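Local coordinates for uronate dehydrogenase (Agrobacterium tumefaciens, PDB 3RFX), which catalyses the NAD-dependent oxidation of uronic acids such as galacturonate and glucuronate, probably to the corresponding aldarolactones, at residues N56-M61 with Y92-A97; H101-I106 with F154-A159; R105-S110 with E190-A195. The protein carries 1 engineered substitution. One frame throughout, in Å; residues are numbered along the deposited sequence.

Contact 1: residues N56-M61 with Y92-A97; sequences NAVNAM and YNLYEA
With chi1 at 175°, the CG1 methyl of Val58 lies trans to its own backbone nitrogen and is carried straight onto the backbone of Asn93 and Leu94, while CG2, beside that nitrogen, faces the CB of Asn93. The contact joins two helices of a Rossmann fold, 55-62 and 80-100, which lead into the sheet strands 67-70 and 105-111. Their short segments run with their axes 8.6 Å apart at closest approach and cross at -46°. No hydrogen bond spans this interface, so its cohesion comes from close-fitting surfaces. Val58 makes the largest single share: its CG1 stands 3.5 Å from the carbonyl O of Asn93, an oxygen already accepting the backbone N-H of Ala97 within its helix. Val58 CG1 also lies 3.8 Å from Leu94 CA and reaches Ala97 CB at 3.9 Å. Val58 CG2 meets Asn93 CB, the two side chains crossing at about a right angle.

Leu94 sets off away from helix 55-62, yet its CD1 turns back to touch Met61. The methionine runs extended through its first two torsions and then bends at chi3 (57°), which places Met61 CE 4.1 Å from Leu94 CD1. Met61 also packs on Leu7 and Thr9 of strand 5-9, and its side chain is about 7 Å from the bound NAD.

The amides bond away from the interface: Asn93 ND2 donates to Leu52 O, and Asn59 OD1 is hydrogen-bonded to His101 NE2. On the far side, Tyr92 of helix 80-100 stacks on Phe80 of a second subunit. The small Ala97 lets the backbones approach to 4.7 Å between its CA and that of Asn59, where Ala97 CB sits 3.8 Å from Asn59 CA.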
loop_
_atom_site.group_PDB
_atom_site.type_symbol
_atom_site.label_atom_id
_atom_site.label_comp_id
_atom_site.label_asym_id
_atom_site.label_seq_id
_atom_site.Cartn_x
_atom_site.Cartn_y
_atom_site.Cartn_z
ATOM N N ASN A 56 -43.264 -14.890 1.574
ATOM C CA ASN A 56 -44.179 -15.156 0.469
ATOM C C ASN A 56 -44.564 -13.882 -0.259
ATOM O O ASN A 56 -44.634 -13.855 -1.485
ATOM C CB ASN A 56 -45.439 -15.879 0.958
ATOM C CG ASN A 56 -45.167 -17.312 1.378
ATOM O OD1 ASN A 56 -44.147 -17.901 1.010
ATOM N ND2 ASN A 56 -46.085 -17.883 2.149
ATOM N N ALA A 57 -44.822 -12.818 0.493
ATOM C CA ALA A 57 -45.168 -11.551 -0.133
ATOM C C ALA A 57 -43.989 -11.014 -0.948
ATOM O O ALA A 57 -44.162 -10.534 -2.065
ATOM C CB ALA A 57 -45.614 -10.541 0.911
ATOM N N VAL A 58 -42.787 -11.097 -0.387
ATOM C CA VAL A 58 -41.597 -10.630 -1.095
ATOM C C VAL A 58 -41.362 -11.419 -2.392
ATOM O O VAL A 58 -41.074 -10.842 -3.441
ATOM C CB VAL A 58 -40.351 -10.671 -0.187
ATOM C CG1 VAL A 58 -39.108 -10.304 -0.979
ATOM C CG2 VAL A 58 -40.536 -9.707 0.983
ATOM N N ASN A 59 -41.512 -12.737 -2.324
ATOM C CA ASN A 59 -41.442 -13.554 -3.537
ATOM C C ASN A 59 -42.367 -13.035 -4.643
ATOM O O ASN A 59 -41.945 -12.854 -5.787
ATOM C CB ASN A 59 -41.739 -15.021 -3.216
ATOM C CG ASN A 59 -41.449 -15.940 -4.389
ATOM O OD1 ASN A 59 -42.160 -15.927 -5.399
ATOM N ND2 ASN A 59 -40.395 -16.741 -4.265
ATOM N N ALA A 60 -43.627 -12.774 -4.297
ATOM C CA ALA A 60 -44.587 -12.243 -5.264
ATOM C C ALA A 60 -44.202 -10.846 -5.756
ATOM O O ALA A 60 -44.364 -10.515 -6.938
ATOM C CB ALA A 60 -45.991 -12.238 -4.666
ATOM N N MET A 61 -43.683 -10.026 -4.845
ATOM C CA MET A 61 -43.244 -8.678 -5.182
ATOM C C MET A 61 -42.166 -8.709 -6.264
ATOM O O MET A 61 -42.193 -7.927 -7.216
ATOM C CB MET A 61 -42.713 -7.973 -3.924
ATOM C CG MET A 61 -42.297 -6.523 -4.135
ATOM S SD MET A 61 -41.543 -5.847 -2.640
ATOM C CE MET A 61 -40.200 -7.007 -2.397
ATOM N N TYR A 92 -32.690 -10.859 3.656
ATOM C CA TYR A 92 -32.681 -12.284 3.344
ATOM C C TYR A 92 -33.824 -12.628 2.378
ATOM O O TYR A 92 -33.608 -13.260 1.341
ATOM C CB TYR A 92 -32.757 -13.127 4.616
ATOM C CG TYR A 92 -32.952 -14.601 4.326
ATOM C CD1 TYR A 92 -31.895 -15.385 3.864
ATOM C CD2 TYR A 92 -34.198 -15.199 4.485
ATOM C CE1 TYR A 92 -32.074 -16.727 3.586
ATOM C CE2 TYR A 92 -34.388 -16.535 4.218
ATOM C CZ TYR A 92 -33.322 -17.297 3.764
ATOM O OH TYR A 92 -33.507 -18.631 3.485
ATOM N N ASN A 93 -35.037 -12.189 2.701
ATOM C CA ASN A 93 -36.189 -12.470 1.844
ATOM C C ASN A 93 -36.048 -11.893 0.441
ATOM O O ASN A 93 -36.437 -12.522 -0.546
ATOM C CB ASN A 93 -37.486 -11.966 2.498
ATOM C CG ASN A 93 -37.848 -12.749 3.740
ATOM O OD1 ASN A 93 -37.385 -13.878 3.926
ATOM N ND2 ASN A 93 -38.678 -12.157 4.606
ATOM N N LEU A 94 -35.505 -10.685 0.339
ATOM C CA LEU A 94 -35.326 -10.083 -0.970
ATOM C C LEU A 94 -34.343 -10.899 -1.817
ATOM O O LEU A 94 -34.589 -11.121 -3.002
ATOM C CB LEU A 94 -34.813 -8.643 -0.859
ATOM C CG LEU A 94 -34.730 -7.902 -2.194
ATOM C CD1 LEU A 94 -36.120 -7.465 -2.640
ATOM C CD2 LEU A 94 -33.796 -6.691 -2.083
ATOM N N TYR A 95 -33.231 -11.325 -1.217
ATOM C CA TYR A 95 -32.207 -12.062 -1.975
ATOM C C TYR A 95 -32.683 -13.463 -2.381
ATOM O O TYR A 95 -32.443 -13.914 -3.510
ATOM C CB TYR A 95 -30.828 -12.052 -1.266
ATOM C CG TYR A 95 -30.089 -10.797 -1.678
ATOM C CD1 TYR A 95 -29.163 -10.820 -2.712
ATOM C CD2 TYR A 95 -30.416 -9.562 -1.114
ATOM C CE1 TYR A 95 -28.531 -9.656 -3.142
ATOM C CE2 TYR A 95 -29.795 -8.394 -1.534
ATOM C CZ TYR A 95 -28.858 -8.442 -2.546
ATOM O OH TYR A 95 -28.251 -7.283 -2.966
ATOM N N GLU A 96 -33.389 -14.123 -1.473
ATOM C CA GLU A 96 -34.011 -15.406 -1.787
ATOM C C GLU A 96 -35.037 -15.278 -2.917
ATOM O O GLU A 96 -35.106 -16.130 -3.816
ATOM C CB GLU A 96 -34.626 -16.026 -0.531
ATOM C CG GLU A 96 -33.619 -16.806 0.282
ATOM C CD GLU A 96 -32.937 -17.883 -0.549
ATOM O OE1 GLU A 96 -33.598 -18.892 -0.863
ATOM O OE2 GLU A 96 -31.752 -17.716 -0.916
ATOM N N ALA A 97 -35.820 -14.203 -2.891
ATOM C CA ALA A 97 -36.826 -13.988 -3.921
ATOM C C ALA A 97 -36.175 -13.731 -5.274
ATOM O O ALA A 97 -36.620 -14.244 -6.306
ATOM C CB ALA A 97 -37.739 -12.846 -3.541
#

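Contact 2: residues H101-I106 with F154-A159; sequences HGQPRI and FGQETA. With PO4 (phosphate ion), chain E.
The guanidinium of Arg105 offers an edge to Glu157, whose carboxylate stands almost perpendicular to it, with planes 83° apart. Arg105 NH2 forms a 2.8 Å salt bridge with Glu157 OE1, which it meets from above the carboxylate plane. The pair lies beside the start of two neighbouring parallel strands of the Rossmann sheet, 105-111 and 158-163. Ile106 and Thr158 pair there with their side chains side by side. The register is set by Ile106 N donating to Glu157 O at 3.1 Å and Ala159 N donating to Ile106 O at 2.9 Å.

Before the strands, two glutamine amides continue the joining. Gln103 reaches out extended, and its NE2 donates to Phe154 O at 3.2 Å; the acceptor lies in the amide plane, though NE2 stands above the carbonyl plane. Gln156 bends at chi2 (71°), bringing its NE2 2.9 Å from Pro104 O. The other proton of this nitrogen goes to Glu157 O, which therefore accepts from two donors. Both amide hydrogens of this buried nitrogen are thus used, fixing the flip of the group. Its OE1 turns instead toward Gln103 CB, and Ile106 CD1 packs beside NE2.

Arg105 NH1 bonds to Ala195 O, and Thr158 OG1 and Tyr95 OH are hydrogen-bonded to each other. Water reinforces the charged pair: one molecule accepts from Arg105 NE and donates to Glu157 OE1, 2.6 Å away.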
loop_
_atom_site.group_PDB
_atom_site.type_symbol
_atom_site.label_atom_id
_atom_site.label_comp_id
_atom_site.label_asym_id
_atom_site.label_seq_id
_atom_site.Cartn_x
_atom_site.Cartn_y
_atom_site.Cartn_z
ATOM N N HIS A 101 -36.198 -15.964 -8.967
ATOM C CA HIS A 101 -36.812 -15.337 -10.131
ATOM C C HIS A 101 -35.837 -14.680 -11.110
ATOM O O HIS A 101 -36.080 -13.574 -11.586
ATOM C CB HIS A 101 -37.909 -14.347 -9.696
ATOM C CG HIS A 101 -39.056 -15.006 -8.994
ATOM N ND1 HIS A 101 -40.067 -15.652 -9.672
ATOM C CD2 HIS A 101 -39.324 -15.167 -7.677
ATOM C CE1 HIS A 101 -40.922 -16.163 -8.802
ATOM N NE2 HIS A 101 -40.494 -15.883 -7.584
ATOM N N GLY A 102 -34.743 -15.368 -11.421
ATOM C CA GLY A 102 -33.871 -14.936 -12.500
ATOM C C GLY A 102 -32.753 -13.985 -12.097
ATOM O O GLY A 102 -32.046 -13.459 -12.961
ATOM N N GLN A 103 -32.591 -13.786 -10.791
ATOM C CA GLN A 103 -31.549 -12.909 -10.247
ATOM C C GLN A 103 -31.507 -11.545 -10.919
ATOM O O GLN A 103 -30.471 -11.130 -11.435
ATOM C CB GLN A 103 -30.174 -13.604 -10.285
ATOM C CG GLN A 103 -30.179 -14.865 -9.451
ATOM C CD GLN A 103 -28.865 -15.630 -9.427
ATOM O OE1 GLN A 103 -28.767 -16.660 -8.761
ATOM N NE2 GLN A 103 -27.856 -15.133 -10.135
ATOM N N PRO A 104 -32.641 -10.827 -10.902
ATOM C CA PRO A 104 -32.649 -9.468 -11.439
ATOM C C PRO A 104 -31.581 -8.643 -10.707
ATOM O O PRO A 104 -31.416 -8.801 -9.494
ATOM C CB PRO A 104 -34.050 -8.960 -11.068
ATOM C CG PRO A 104 -34.436 -9.787 -9.879
ATOM C CD PRO A 104 -33.896 -11.148 -10.203
ATOM N N ARG A 105 -30.861 -7.809 -11.443
ATOM C CA ARG A 105 -29.810 -6.973 -10.867
ATOM C C ARG A 105 -30.400 -6.031 -9.812
ATOM O O ARG A 105 -31.491 -5.487 -10.003
ATOM C CB ARG A 105 -29.141 -6.175 -11.983
ATOM C CG ARG A 105 -27.947 -5.337 -11.554
ATOM C CD ARG A 105 -27.213 -4.804 -12.770
ATOM N NE ARG A 105 -26.485 -5.869 -13.471
ATOM C CZ ARG A 105 -25.785 -5.673 -14.584
ATOM N NH1 ARG A 105 -25.719 -4.461 -15.113
ATOM N NH2 ARG A 105 -25.145 -6.689 -15.169
ATOM N N ILE A 106 -29.665 -5.838 -8.714
ATOM C CA ILE A 106 -30.140 -5.036 -7.585
ATOM C C ILE A 106 -29.291 -3.784 -7.348
ATOM O O ILE A 106 -28.061 -3.854 -7.327
ATOM C CB ILE A 106 -30.139 -5.872 -6.301
ATOM C CG1 ILE A 106 -31.120 -7.043 -6.441
ATOM C CG2 ILE A 106 -30.483 -5.010 -5.062
ATOM C CD1 ILE A 106 -30.924 -8.112 -5.403
ATOM N N PHE A 154 -23.762 -17.463 -6.172
ATOM C CA PHE A 154 -24.784 -17.632 -7.208
ATOM C C PHE A 154 -24.618 -16.684 -8.390
ATOM O O PHE A 154 -25.284 -16.837 -9.415
ATOM C CB PHE A 154 -26.184 -17.426 -6.616
ATOM C CG PHE A 154 -26.508 -18.359 -5.495
ATOM C CD1 PHE A 154 -26.710 -19.709 -5.740
ATOM C CD2 PHE A 154 -26.619 -17.888 -4.193
ATOM C CE1 PHE A 154 -27.014 -20.569 -4.705
ATOM C CE2 PHE A 154 -26.919 -18.737 -3.158
ATOM C CZ PHE A 154 -27.121 -20.084 -3.408
ATOM N N GLY A 155 -23.748 -15.688 -8.250
ATOM C CA GLY A 155 -23.548 -14.724 -9.316
ATOM C C GLY A 155 -24.549 -13.575 -9.334
ATOM O O GLY A 155 -24.586 -12.785 -10.279
ATOM N N GLN A 156 -25.376 -13.482 -8.301
ATOM C CA GLN A 156 -26.309 -12.357 -8.175
ATOM C C GLN A 156 -25.514 -11.040 -8.120
ATOM O O GLN A 156 -24.610 -10.907 -7.300
ATOM C CB GLN A 156 -27.140 -12.520 -6.899
ATOM C CG GLN A 156 -27.964 -11.282 -6.500
ATOM C CD GLN A 156 -29.139 -11.031 -7.423
ATOM O OE1 GLN A 156 -30.019 -11.883 -7.555
ATOM N NE2 GLN A 156 -29.166 -9.858 -8.065
ATOM N N GLU A 157 -25.839 -10.085 -8.987
ATOM C CA GLU A 157 -25.113 -8.814 -9.030
ATOM C C GLU A 157 -25.858 -7.696 -8.301
ATOM O O GLU A 157 -27.078 -7.550 -8.437
ATOM C CB GLU A 157 -24.837 -8.395 -10.477
ATOM C CG GLU A 157 -23.961 -9.395 -11.245
ATOM C CD GLU A 157 -23.630 -8.914 -12.648
ATOM O OE1 GLU A 157 -24.537 -8.905 -13.503
ATOM O OE2 GLU A 157 -22.473 -8.520 -12.891
ATOM N N THR A 158 -25.107 -6.903 -7.542
ATOM C CA THR A 158 -25.681 -5.845 -6.703
ATOM C C THR A 158 -24.715 -4.662 -6.685
ATOM O O THR A 158 -23.508 -4.851 -6.526
ATOM C CB THR A 158 -25.839 -6.322 -5.231
ATOM O OG1 THR A 158 -26.683 -7.482 -5.158
ATOM C CG2 THR A 158 -26.408 -5.202 -4.332
ATOM N N ALA A 159 -25.233 -3.453 -6.851
ATOM C CA ALA A 159 -24.445 -2.251 -6.562
ATOM C C ALA A 159 -24.708 -1.865 -5.112
ATOM O O ALA A 159 -25.848 -1.597 -4.745
ATOM C CB ALA A 159 -24.851 -1.104 -7.489
HETATM P P PO4 E . -39.638 -16.018 -13.222
HETATM O O1 PO4 E . -39.574 -16.852 -11.968
HETATM O O2 PO4 E . -38.279 -15.998 -13.879
HETATM O O3 PO4 E . -40.624 -16.647 -14.177
HETATM O O4 PO4 E . -40.076 -14.605 -12.868
HETATM O O HOH W 1 -27.756 -10.544 -11.187
HETATM O O HOH W 2 -27.143 -13.054 -12.100
HETATM O O HOH W 3 -27.113 -8.811 -13.289
#

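Contact 3: residues R105-S110 with E190-A195; sequences RIVFAS and EAVFRA
Two backbone carbonyls share the NH1 of Arg105. Ala195 O receives Arg105 NH1 at 2.6 Å, in the carbonyl plane on a lone pair and in line with the guanidinium plane. Val192 O receives Arg105 NH1 at 2.8 Å, approached nearly end-on but tilted from the guanidinium plane. A further, weak bond runs from Arg105 NH2 to Ala195 O. The acceptors belong to the last turn of helix 182-194 and the residue just after it, so the arginine binds a carboxyl-terminal helix end, where the partial negative charge of the carbonyls would probably favour its cation. The chain bends at chi3 (-72°), which lets the aliphatic part lie against Phe193 before the head group turns to the carbonyls.

Arg105 and Phe193 slide past each other in opposite directions, with guanidinium and ring planes only 6° apart. The ring presents its edge to the strand backbone, Phe193 CE1 standing 3.4 Å from Arg105 O. Beyond it, Val107 CG2 rests against both Val192 CG1 (3.7 Å) and Phe193 CE2 (4.0 Å).

Strand and helix run nearly antiparallel, at 154°, with axes 9.2 Å apart. Val107 faces helix 182-194, whereas Ile106 points away from it and touches Tyr95 of helix 80-100. Helix 182-194 also spans the strands flanking 105-111: Phe193 touches Val69 of strand 67-70, and Val192 touches Ala159 of strand 158-163.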
loop_
_atom_site.group_PDB
_atom_site.type_symbol
_atom_site.label_atom_id
_atom_site.label_comp_id
_atom_site.label_asym_id
_atom_site.label_seq_id
_atom_site.Cartn_x
_atom_site.Cartn_y
_atom_site.Cartn_z
ATOM N N ARG A 105 -30.861 -7.809 -11.443
ATOM C CA ARG A 105 -29.810 -6.973 -10.867
ATOM C C ARG A 105 -30.400 -6.031 -9.812
ATOM O O ARG A 105 -31.491 -5.487 -10.003
ATOM C CB ARG A 105 -29.141 -6.175 -11.983
ATOM C CG ARG A 105 -27.947 -5.337 -11.554
ATOM C CD ARG A 105 -27.213 -4.804 -12.770
ATOM N NE ARG A 105 -26.485 -5.869 -13.471
ATOM C CZ ARG A 105 -25.785 -5.673 -14.584
ATOM N NH1 ARG A 105 -25.719 -4.461 -15.113
ATOM N NH2 ARG A 105 -25.145 -6.689 -15.169
ATOM N N ILE A 106 -29.665 -5.838 -8.714
ATOM C CA ILE A 106 -30.140 -5.036 -7.585
ATOM C C ILE A 106 -29.291 -3.784 -7.348
ATOM O O ILE A 106 -28.061 -3.854 -7.327
ATOM C CB ILE A 106 -30.139 -5.872 -6.301
ATOM C CG1 ILE A 106 -31.120 -7.043 -6.441
ATOM C CG2 ILE A 106 -30.483 -5.010 -5.062
ATOM C CD1 ILE A 106 -30.924 -8.112 -5.403
ATOM N N VAL A 107 -29.948 -2.638 -7.203
ATOM C CA VAL A 107 -29.286 -1.460 -6.630
ATOM C C VAL A 107 -29.702 -1.418 -5.164
ATOM O O VAL A 107 -30.874 -1.213 -4.852
ATOM C CB VAL A 107 -29.682 -0.150 -7.346
ATOM C CG1 VAL A 107 -29.083 1.080 -6.629
ATOM C CG2 VAL A 107 -29.227 -0.166 -8.794
ATOM N N PHE A 108 -28.756 -1.657 -4.263
ATOM C CA PHE A 108 -29.045 -1.675 -2.836
ATOM C C PHE A 108 -28.740 -0.316 -2.207
ATOM O O PHE A 108 -27.641 0.204 -2.361
ATOM C CB PHE A 108 -28.206 -2.755 -2.151
ATOM C CG PHE A 108 -28.319 -2.766 -0.651
ATOM C CD1 PHE A 108 -29.560 -2.742 -0.030
ATOM C CD2 PHE A 108 -27.183 -2.830 0.144
ATOM C CE1 PHE A 108 -29.667 -2.773 1.355
ATOM C CE2 PHE A 108 -27.285 -2.860 1.535
ATOM C CZ PHE A 108 -28.526 -2.839 2.137
ATOM N N ALA A 109 -29.715 0.255 -1.502
ATOM C CA ALA A 109 -29.470 1.474 -0.730
ATOM C C ALA A 109 -28.733 1.133 0.561
ATOM O O ALA A 109 -29.356 0.878 1.588
ATOM C CB ALA A 109 -30.786 2.182 -0.410
ATOM N N SER A 110 -27.408 1.080 0.504
ATOM C CA SER A 110 -26.628 0.979 1.723
ATOM C C SER A 110 -26.522 2.403 2.274
ATOM O O SER A 110 -27.298 3.285 1.893
ATOM C CB SER A 110 -25.238 0.391 1.450
ATOM O OG SER A 110 -24.559 0.099 2.665
ATOM N N GLU A 190 -28.958 4.379 -13.748
ATOM C CA GLU A 190 -28.921 4.088 -15.184
ATOM C C GLU A 190 -27.620 3.381 -15.588
ATOM O O GLU A 190 -27.630 2.427 -16.375
ATOM C CB GLU A 190 -29.142 5.366 -16.000
ATOM C CG GLU A 190 -30.529 5.968 -15.737
ATOM C CD GLU A 190 -30.701 7.372 -16.284
ATOM O OE1 GLU A 190 -29.682 8.053 -16.543
ATOM O OE2 GLU A 190 -31.866 7.801 -16.436
ATOM N N ALA A 191 -26.508 3.837 -15.026
ATOM C CA ALA A 191 -25.206 3.245 -15.305
ATOM C C ALA A 191 -25.119 1.821 -14.772
ATOM O O ALA A 191 -24.532 0.949 -15.413
ATOM C CB ALA A 191 -24.080 4.112 -14.716
ATOM N N VAL A 192 -25.711 1.578 -13.607
ATOM C CA VAL A 192 -25.661 0.246 -13.010
ATOM C C VAL A 192 -26.431 -0.770 -13.864
ATOM O O VAL A 192 -25.958 -1.892 -14.095
ATOM C CB VAL A 192 -26.206 0.243 -11.565
ATOM C CG1 VAL A 192 -26.484 -1.195 -11.094
ATOM C CG2 VAL A 192 -25.229 0.949 -10.631
ATOM N N PHE A 193 -27.611 -0.381 -14.340
ATOM C CA PHE A 193 -28.405 -1.295 -15.169
ATOM C C PHE A 193 -27.888 -1.480 -16.601
ATOM O O PHE A 193 -28.141 -2.516 -17.215
ATOM C CB PHE A 193 -29.897 -0.926 -15.158
ATOM C CG PHE A 193 -30.577 -1.234 -13.855
ATOM C CD1 PHE A 193 -30.641 -2.539 -13.386
ATOM C CD2 PHE A 193 -31.142 -0.226 -13.093
ATOM C CE1 PHE A 193 -31.250 -2.830 -12.180
ATOM C CE2 PHE A 193 -31.762 -0.515 -11.889
ATOM C CZ PHE A 193 -31.811 -1.816 -11.432
ATOM N N ARG A 194 -27.165 -0.496 -17.130
ATOM C CA ARG A 194 -26.659 -0.587 -18.501
ATOM C C ARG A 194 -25.391 -1.446 -18.620
ATOM O O ARG A 194 -25.068 -1.926 -19.708
ATOM C CB ARG A 194 -26.374 0.807 -19.073
ATOM C CG ARG A 194 -24.988 1.332 -18.717
ATOM C CD ARG A 194 -24.777 2.797 -19.080
ATOM N NE ARG A 194 -23.496 3.277 -18.555
ATOM C CZ ARG A 194 -23.154 4.557 -18.446
ATOM N NH1 ARG A 194 -23.995 5.514 -18.829
ATOM N NH2 ARG A 194 -21.969 4.882 -17.947
ATOM N N ALA A 195 -24.666 -1.625 -17.518
ATOM C CA ALA A 195 -23.379 -2.323 -17.573
ATOM C C ALA A 195 -23.517 -3.803 -17.943
ATOM O O ALA A 195 -24.272 -4.532 -17.317
ATOM C CB ALA A 195 -22.640 -2.184 -16.241
#

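Contacts 1 and 3 are buried and contact 2 is partly buried, reflecting its position at the end of the sheet where these two inner strands begin. Contact 1 is helix on helix, with apolar methyl packing and no hydrogen bond across; contact 2 is strand beside strand, rich in backbone, amide, ionic and water-mediated bonds; contact 3 sets a helix against the sheet, mixing apolar packing with a charged grip on a helix end. Strand 105-111 serves both contacts 2 and 3, and Arg105 has a partner in each. Tyr95 connects helix 80-100 of contact 1 to contact 2, through Thr158 OG1 and Ile106 CD1, while Asn59 reaches His101.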